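Long-range contacts in high affinity transport system protein p37 (Mycoplasma hyorhinis, PDB 3E79), which is part of a high-affinity transport system, probably as a lipid-anchored membrane protein, and is seen here with thiamine diphosphate bound: residues Arg216-Ile221 / Met332-Val337; Asn236-Asn241 / Lys267-Asn272. One frame throughout, in Å; residues are numbered along the deposited sequence.

Both contacts lie on the same side of the chain's centre. From the N terminus, the chain first reaches Arg-216-Ile-221, which leads along strand 217-223, and then runs through helix 225-236 to Asn-236-Asn-241. Helix 256-269 follows and ends in Lys-267-Asn-272, which closes the shorter loop of interaction 2. Strand 331-337 later returns beside strand 217-223, closing the longer loop of interaction 1, so interaction 2 is nested inside it. Their centres lie about 16 Å apart. Helix 225-236 bridges them: Trp-235 packs on Leu-335 and Ile-336 of the sheet and stacks on His-269 at the end of helix 256-269.

Interaction 1 of 2, residues Arg216-Ile221 / Met332-Val337; sequences RGMIWI and MEALIV. With I3C (5-amino-2,4,6-triiodobenzene-1,3-dicarboxylic acid), chain B.
Ile-219 and Ile-336 form a hydrogen-bonded pair in an antiparallel ladder that carries a beta bulge; it joins strand 217-223 to the outermost strand 331-337 of a mixed five-stranded sheet. Four backbone bonds define the ladder. Ile-219 N reaches Ile-336 O at 2.9 Å, while Ile-219 O accepts from Leu-335 N. Beyond the bulge, Ile-221 and Glu-333 exchange bonds in both directions, with Ile-221 N to Glu-333 O at 2.8 Å. Leu-335 is the extra residue: its psi of -49° departs from the extended form and shifts the register by one between Ile-219 and Trp-220.

On the face shared by Met-218, Trp-220, Ala-334 and Val-337, one methionine methyl lies over each face of the indole, both offset toward the rim. Met-332 CE lies 3.9 Å from the centroid of the Trp-220 five-membered ring, a CH-pi contact 26° off the ring normal; its sulfur makes an oblique Met-aromatic contact. Met-218 bends at its last torsion (chi3 -72°), bringing CE 3.5 Å above the plane on the other side. Ser-307 OG bonds Trp-220 NE1.

The other face is mainly aliphatic. Ile-219 and Ile-336 lie side by side, CD1 of the first 4.0 Å from CG2 of the second, and Ile-221 CG1 meets CG of Glu-333, whose OE1 pairs with Lys-232. Ahead of Gly-217, Arg-216 CD touches Val-337 CG2 and its guanidinium goes to Asp-155. Gly-217 lies about 7 Å from the bound thiamine diphosphate, so this end of the pair is near the ligand.

The bound triiodo compound lies beside strand 331-337, its amino N13 donating to Leu-335 O at 3.1 Å. Packing is tightest where Met-218 CE meets Ala-334 CB at 3.4 Å, closer than usual for two methyl carbons.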
loop_
_atom_site.group_PDB
_atom_site.type_symbol
_atom_site.label_atom_id
_atom_site.label_comp_id
_atom_site.label_asym_id
_atom_site.label_seq_id
_atom_site.Cartn_x
_atom_site.Cartn_y
_atom_site.Cartn_z
ATOM N N ARG A 216 5.487 4.361 -1.113
ATOM C CA ARG A 216 6.746 4.216 -0.397
ATOM C C ARG A 216 6.488 3.798 1.046
ATOM O O ARG A 216 5.369 4.012 1.504
ATOM C CB ARG A 216 7.546 5.524 -0.329
ATOM C CG ARG A 216 8.004 6.066 -1.669
ATOM C CD ARG A 216 8.648 7.443 -1.468
ATOM N NE ARG A 216 8.582 8.251 -2.686
ATOM C CZ ARG A 216 9.525 8.305 -3.608
ATOM N NH1 ARG A 216 10.645 7.595 -3.477
ATOM N NH2 ARG A 216 9.368 9.073 -4.682
ATOM N N GLY A 217 7.518 3.243 1.676
ATOM C CA GLY A 217 7.513 3.064 3.129
ATOM C C GLY A 217 8.164 4.288 3.774
ATOM O O GLY A 217 8.574 5.228 3.079
ATOM N N MET A 218 8.285 4.307 5.101
ATOM C CA MET A 218 9.000 5.418 5.739
ATOM C C MET A 218 9.541 4.981 7.086
ATOM O O MET A 218 9.033 4.020 7.675
ATOM C CB MET A 218 8.107 6.646 5.925
ATOM C CG MET A 218 7.027 6.495 6.964
ATOM S SD MET A 218 5.931 7.921 7.074
ATOM C CE MET A 218 7.009 9.127 7.838
ATOM N N ILE A 219 10.572 5.680 7.565
ATOM C CA ILE A 219 11.071 5.363 8.913
ATOM C C ILE A 219 10.761 6.534 9.842
ATOM O O ILE A 219 11.090 7.680 9.504
ATOM C CB ILE A 219 12.571 5.042 8.889
ATOM C CG1 ILE A 219 12.947 3.802 8.062
ATOM C CG2 ILE A 219 13.144 4.879 10.291
ATOM C CD1 ILE A 219 14.450 3.672 7.889
ATOM N N TRP A 220 10.129 6.218 10.963
ATOM C CA TRP A 220 9.764 7.194 11.976
ATOM C C TRP A 220 10.779 7.142 13.123
ATOM O O TRP A 220 11.354 6.080 13.340
ATOM C CB TRP A 220 8.413 6.937 12.617
ATOM C CG TRP A 220 7.187 7.080 11.789
ATOM C CD1 TRP A 220 6.574 6.087 11.063
ATOM C CD2 TRP A 220 6.418 8.268 11.600
ATOM N NE1 TRP A 220 5.469 6.598 10.434
ATOM C CE2 TRP A 220 5.349 7.931 10.742
ATOM C CE3 TRP A 220 6.535 9.587 12.072
ATOM C CZ2 TRP A 220 4.406 8.879 10.358
ATOM C CZ3 TRP A 220 5.593 10.524 11.682
ATOM C CH2 TRP A 220 4.537 10.161 10.827
ATOM N N ILE A 221 10.967 8.248 13.836
ATOM C CA ILE A 221 11.831 8.198 15.016
ATOM C C ILE A 221 11.126 8.976 16.130
ATOM O O ILE A 221 10.347 9.877 15.827
ATOM C CB ILE A 221 13.250 8.770 14.850
ATOM C CG1 ILE A 221 13.263 10.246 14.442
ATOM C CG2 ILE A 221 14.082 7.914 13.909
ATOM C CD1 ILE A 221 14.638 10.769 14.092
ATOM N N MET A 332 7.322 12.682 17.607
ATOM C CA MET A 332 7.558 11.609 16.622
ATOM C C MET A 332 7.747 12.278 15.283
ATOM O O MET A 332 7.002 13.209 14.930
ATOM C CB MET A 332 6.355 10.704 16.764
ATOM C CG MET A 332 6.008 9.746 15.662
ATOM S SD MET A 332 5.019 8.365 16.306
ATOM C CE MET A 332 5.321 7.228 14.928
ATOM N N GLU A 333 8.751 11.873 14.500
ATOM C CA GLU A 333 8.936 12.570 13.233
ATOM C C GLU A 333 9.545 11.613 12.208
ATOM O O GLU A 333 10.054 10.574 12.636
ATOM C CB GLU A 333 9.802 13.811 13.405
ATOM C CG GLU A 333 11.267 13.562 13.672
ATOM C CD GLU A 333 11.971 14.737 14.329
ATOM O OE1 GLU A 333 13.218 14.705 14.353
ATOM O OE2 GLU A 333 11.358 15.693 14.846
ATOM N N ALA A 334 9.453 12.023 10.944
ATOM C CA ALA A 334 9.986 11.210 9.858
ATOM C C ALA A 334 11.490 11.397 9.735
ATOM O O ALA A 334 11.990 12.527 9.806
ATOM C CB ALA A 334 9.294 11.534 8.535
ATOM N N LEU A 335 12.194 10.281 9.550
ATOM C CA LEU A 335 13.637 10.351 9.344
ATOM C C LEU A 335 13.960 10.330 7.861
ATOM O O LEU A 335 14.737 11.142 7.360
ATOM C CB LEU A 335 14.326 9.203 10.072
ATOM C CG LEU A 335 15.833 9.056 9.840
ATOM C CD1 LEU A 335 16.578 10.125 10.622
ATOM C CD2 LEU A 335 16.295 7.657 10.234
ATOM N N ILE A 336 13.360 9.372 7.159
ATOM C CA ILE A 336 13.585 9.214 5.720
ATOM C C ILE A 336 12.487 8.332 5.121
ATOM O O ILE A 336 11.871 7.556 5.856
ATOM C CB ILE A 336 14.968 8.604 5.468
ATOM C CG1 ILE A 336 15.416 8.546 4.007
ATOM C CG2 ILE A 336 15.027 7.202 6.083
ATOM C CD1 ILE A 336 16.887 8.209 3.840
ATOM N N VAL A 337 12.209 8.438 3.832
ATOM C CA VAL A 337 11.224 7.534 3.213
ATOM C C VAL A 337 11.991 6.501 2.410
ATOM O O VAL A 337 13.225 6.477 2.452
ATOM C CB VAL A 337 10.194 8.286 2.371
ATOM C CG1 VAL A 337 9.452 9.309 3.244
ATOM C CG2 VAL A 337 10.825 9.002 1.183
HETATM I I3 I3C B . 20.097 13.401 7.983
HETATM I I2 I3C B . 14.393 14.363 9.494
HETATM I I1 I3C B . 18.569 18.367 11.067
HETATM O O8 I3C B . 21.093 16.593 8.651
HETATM O O9 I3C B . 21.053 15.712 10.714
HETATM C C10 I3C B . 15.613 17.061 10.708
HETATM N N13 I3C B . 16.996 12.986 8.277
HETATM C C1 I3C B . 19.024 15.774 9.522
HETATM C C6 I3C B . 18.640 14.604 8.864
HETATM C C5 I3C B . 17.319 14.173 8.820
HETATM C C4 I3C B . 16.357 15.024 9.383
HETATM C C3 I3C B . 16.711 16.189 10.080
HETATM C C2 I3C B . 18.055 16.584 10.115
HETATM C C7 I3C B . 20.540 16.068 9.628
HETATM O O11 I3C B . 15.380 16.957 11.926
HETATM O O12 I3C B . 15.024 17.836 9.930
#

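Interaction 2 of 2, residues Asn236-Asn241 / Lys267-Asn272; sequences NDKDWN and KNHFQN. With I3C (5-amino-2,4,6-triiodobenzene-1,3-dicarboxylic acid), chain C.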
loop_
_atom_site.group_PDB
_atom_site.type_symbol
_atom_site.label_atom_id
_atom_site.label_comp_id
_atom_site.label_asym_id
_atom_site.label_seq_id
_atom_site.Cartn_x
_atom_site.Cartn_y
_atom_site.Cartn_z
ATOM N N ASN A 236 23.876 9.574 11.181
ATOM C CA ASN A 236 24.946 10.233 10.407
ATOM C C ASN A 236 26.306 9.573 10.579
ATOM O O ASN A 236 27.097 9.565 9.629
ATOM C CB ASN A 236 25.006 11.713 10.799
ATOM C CG ASN A 236 23.776 12.450 10.292
ATOM O OD1 ASN A 236 23.347 12.273 9.152
ATOM N ND2 ASN A 236 23.210 13.272 11.161
ATOM N N ASP A 237 26.628 9.019 11.744
ATOM C CA ASP A 237 27.882 8.336 11.987
ATOM C C ASP A 237 27.906 6.907 11.417
ATOM O O ASP A 237 28.980 6.297 11.505
ATOM C CB ASP A 237 28.194 8.187 13.475
ATOM C CG ASP A 237 28.637 9.421 14.211
ATOM O OD1 ASP A 237 28.825 10.481 13.586
ATOM O OD2 ASP A 237 28.789 9.329 15.455
ATOM N N LYS A 238 26.807 6.398 10.894
ATOM C CA LYS A 238 26.615 5.038 10.404
ATOM C C LYS A 238 27.010 4.023 11.474
ATOM O O LYS A 238 27.602 2.970 11.267
ATOM C CB LYS A 238 27.367 4.771 9.103
ATOM C CG LYS A 238 27.013 5.744 7.979
ATOM C CD LYS A 238 27.556 5.296 6.640
ATOM C CE LYS A 238 26.914 6.028 5.470
ATOM N NZ LYS A 238 26.821 5.173 4.246
ATOM N N ASP A 239 26.649 4.344 12.704
ATOM C CA ASP A 239 26.849 3.449 13.839
ATOM C C ASP A 239 25.630 2.544 13.994
ATOM O O ASP A 239 24.677 2.946 14.661
ATOM C CB ASP A 239 27.081 4.294 15.083
ATOM C CG ASP A 239 27.251 3.490 16.357
ATOM O OD1 ASP A 239 27.120 2.243 16.342
ATOM O OD2 ASP A 239 27.525 4.137 17.398
ATOM N N TRP A 240 25.646 1.368 13.379
ATOM C CA TRP A 240 24.470 0.504 13.315
ATOM C C TRP A 240 24.075 0.057 14.709
ATOM O O TRP A 240 22.915 0.174 15.122
ATOM C CB TRP A 240 24.742 -0.689 12.376
ATOM C CG TRP A 240 23.711 -1.781 12.459
ATOM C CD1 TRP A 240 23.876 -3.076 12.850
ATOM C CD2 TRP A 240 22.314 -1.658 12.133
ATOM N NE1 TRP A 240 22.680 -3.769 12.787
ATOM C CE2 TRP A 240 21.706 -2.913 12.351
ATOM C CE3 TRP A 240 21.524 -0.601 11.678
ATOM C CZ2 TRP A 240 20.346 -3.133 12.129
ATOM C CZ3 TRP A 240 20.180 -0.821 11.458
ATOM C CH2 TRP A 240 19.600 -2.079 11.680
ATOM N N ASN A 241 25.044 -0.456 15.475
ATOM C CA ASN A 241 24.714 -1.025 16.775
ATOM C C ASN A 241 23.987 -0.059 17.697
ATOM O O ASN A 241 23.021 -0.417 18.373
ATOM C CB ASN A 241 25.988 -1.526 17.478
ATOM C CG ASN A 241 25.837 -3.005 17.788
ATOM O OD1 ASN A 241 26.302 -3.856 17.029
ATOM N ND2 ASN A 241 25.169 -3.291 18.897
ATOM N N LYS A 267 20.290 -1.127 4.843
ATOM C CA LYS A 267 21.455 -1.845 4.334
ATOM C C LYS A 267 22.356 -0.925 3.521
ATOM O O LYS A 267 23.579 -0.962 3.615
ATOM C CB LYS A 267 20.949 -2.991 3.466
ATOM C CG LYS A 267 21.789 -4.235 3.322
ATOM C CD LYS A 267 21.206 -5.101 2.196
ATOM C CE LYS A 267 20.680 -4.209 1.076
ATOM N NZ LYS A 267 19.404 -4.703 0.491
ATOM N N ASN A 268 21.731 -0.086 2.700
ATOM C CA ASN A 268 22.456 0.850 1.856
ATOM C C ASN A 268 23.080 1.979 2.670
ATOM O O ASN A 268 24.104 2.541 2.300
ATOM C CB ASN A 268 21.529 1.471 0.815
ATOM C CG ASN A 268 21.247 0.481 -0.304
ATOM O OD1 ASN A 268 21.781 -0.622 -0.271
ATOM N ND2 ASN A 268 20.427 0.891 -1.256
ATOM N N HIS A 269 22.454 2.347 3.779
ATOM C CA HIS A 269 23.006 3.455 4.557
ATOM C C HIS A 269 24.105 2.943 5.484
ATOM O O HIS A 269 25.179 3.536 5.556
ATOM C CB HIS A 269 21.937 4.176 5.366
ATOM C CG HIS A 269 22.485 5.396 6.059
ATOM N ND1 HIS A 269 22.800 6.540 5.363
ATOM C CD2 HIS A 269 22.785 5.652 7.349
ATOM C CE1 HIS A 269 23.260 7.460 6.209
ATOM N NE2 HIS A 269 23.260 6.943 7.425
ATOM N N PHE A 270 23.820 1.846 6.179
ATOM C CA PHE A 270 24.799 1.248 7.073
ATOM C C PHE A 270 25.551 0.140 6.328
ATOM O O PHE A 270 25.486 -1.026 6.707
ATOM C CB PHE A 270 24.120 0.722 8.336
ATOM C CG PHE A 270 23.414 1.769 9.185
ATOM C CD1 PHE A 270 24.083 2.480 10.166
ATOM C CD2 PHE A 270 22.063 2.042 9.009
ATOM C CE1 PHE A 270 23.430 3.425 10.935
ATOM C CE2 PHE A 270 21.403 2.989 9.761
ATOM C CZ PHE A 270 22.085 3.693 10.743
ATOM N N GLN A 271 26.237 0.518 5.262
ATOM C CA GLN A 271 26.976 -0.361 4.375
ATOM C C GLN A 271 27.765 -1.420 5.137
ATOM O O GLN A 271 28.569 -1.100 6.019
ATOM C CB GLN A 271 27.969 0.438 3.525
ATOM C CG GLN A 271 27.430 1.687 2.859
ATOM C CD GLN A 271 27.135 1.490 1.380
ATOM O OE1 GLN A 271 26.749 0.401 0.955
ATOM N NE2 GLN A 271 27.313 2.544 0.593
ATOM N N ASN A 272 27.543 -2.680 4.809
ATOM C CA ASN A 272 28.333 -3.768 5.361
ATOM C C ASN A 272 28.304 -3.894 6.876
ATOM O O ASN A 272 29.288 -4.431 7.405
ATOM C CB ASN A 272 29.795 -3.602 4.913
ATOM C CG ASN A 272 29.941 -3.252 3.446
ATOM O OD1 ASN A 272 29.347 -3.875 2.561
ATOM N ND2 ASN A 272 30.760 -2.238 3.168
HETATM I I3 I3C C . 34.374 -3.604 13.789
HETATM I I2 I3C C . 28.324 -3.773 12.944
HETATM I I1 I3C C . 30.950 1.232 15.115
HETATM O O8 I3C C . 34.525 -0.446 13.967
HETATM O O9 I3C C . 33.740 -0.370 16.030
HETATM C C10 I3C C . 28.556 -0.784 14.105
HETATM N N13 I3C C . 31.408 -4.655 13.013
HETATM C C1 I3C C . 32.354 -1.392 14.368
HETATM C C6 I3C C . 32.461 -2.712 13.905
HETATM C C5 I3C C . 31.317 -3.404 13.486
HETATM C C4 I3C C . 30.065 -2.768 13.553
HETATM C C3 I3C C . 29.947 -1.444 14.029
HETATM C C2 I3C C . 31.102 -0.752 14.440
HETATM C C7 I3C C . 33.645 -0.673 14.825
HETATM O O11 I3C C . 27.804 -1.097 15.045
HETATM O O12 I3C C . 28.223 0.037 13.222
HETATM O O HOH W 1 24.971 5.244 1.795
#
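The ammonium of Lys-238 bonds the backbone carbonyl of His-269, NZ to O at 2.7 Å, lying in the carbonyl plane on a lone pair. One water accepts from Lys-238 NZ and donates to Asn-268 O, adding a second link to the end of helix 256-269. The ammonium is probably well placed against the carbonyls there. The same lysine chain passes over the His-269 imidazole: CE is 4.1 Å from the ring centroid, 16° off the normal, a CH-pi contact.

Phe-270 lies between the Trp-240 edge and His-269 CD2, the indole edge and phenyl face forming a T-shaped pair with planes at 60°. Centroids of the indole six-membered ring and the phenyl are 5.3 Å apart. Trp-240 CG stands anti to the backbone N (chi1 168°), a torsion that goes with CE3 lying over the phenyl face, 3.8 Å from Phe-270 CD2. On the opposite face, His-269 CD2 sits over the ring centre, while the backbone of Lys-238 and Asp-239 runs along the phenyl edge.

Three helix ends meet here. Lys-238 closes helix 225-236 in a Schellman motif, with positive phi; Asp-239 then takes the N-cap of helix 240-245, where its side chain caps a backbone N and OD2 bonds Thr-242 OG1, and Phe-270 is the first residue to leave helix 256-269. At the first turn of helix 240-245, a carboxylate of the bound triiodo compound accepts from Trp-240 N, at O12, and from Asn-241 N, at O11.

Further out, the imidazole is held by Trp-235 O at NE2 and Tyr-162 OH at ND1. Asp-280 OD2 accepts from Trp-240 NE1, and Phe-274 stacks on that indole.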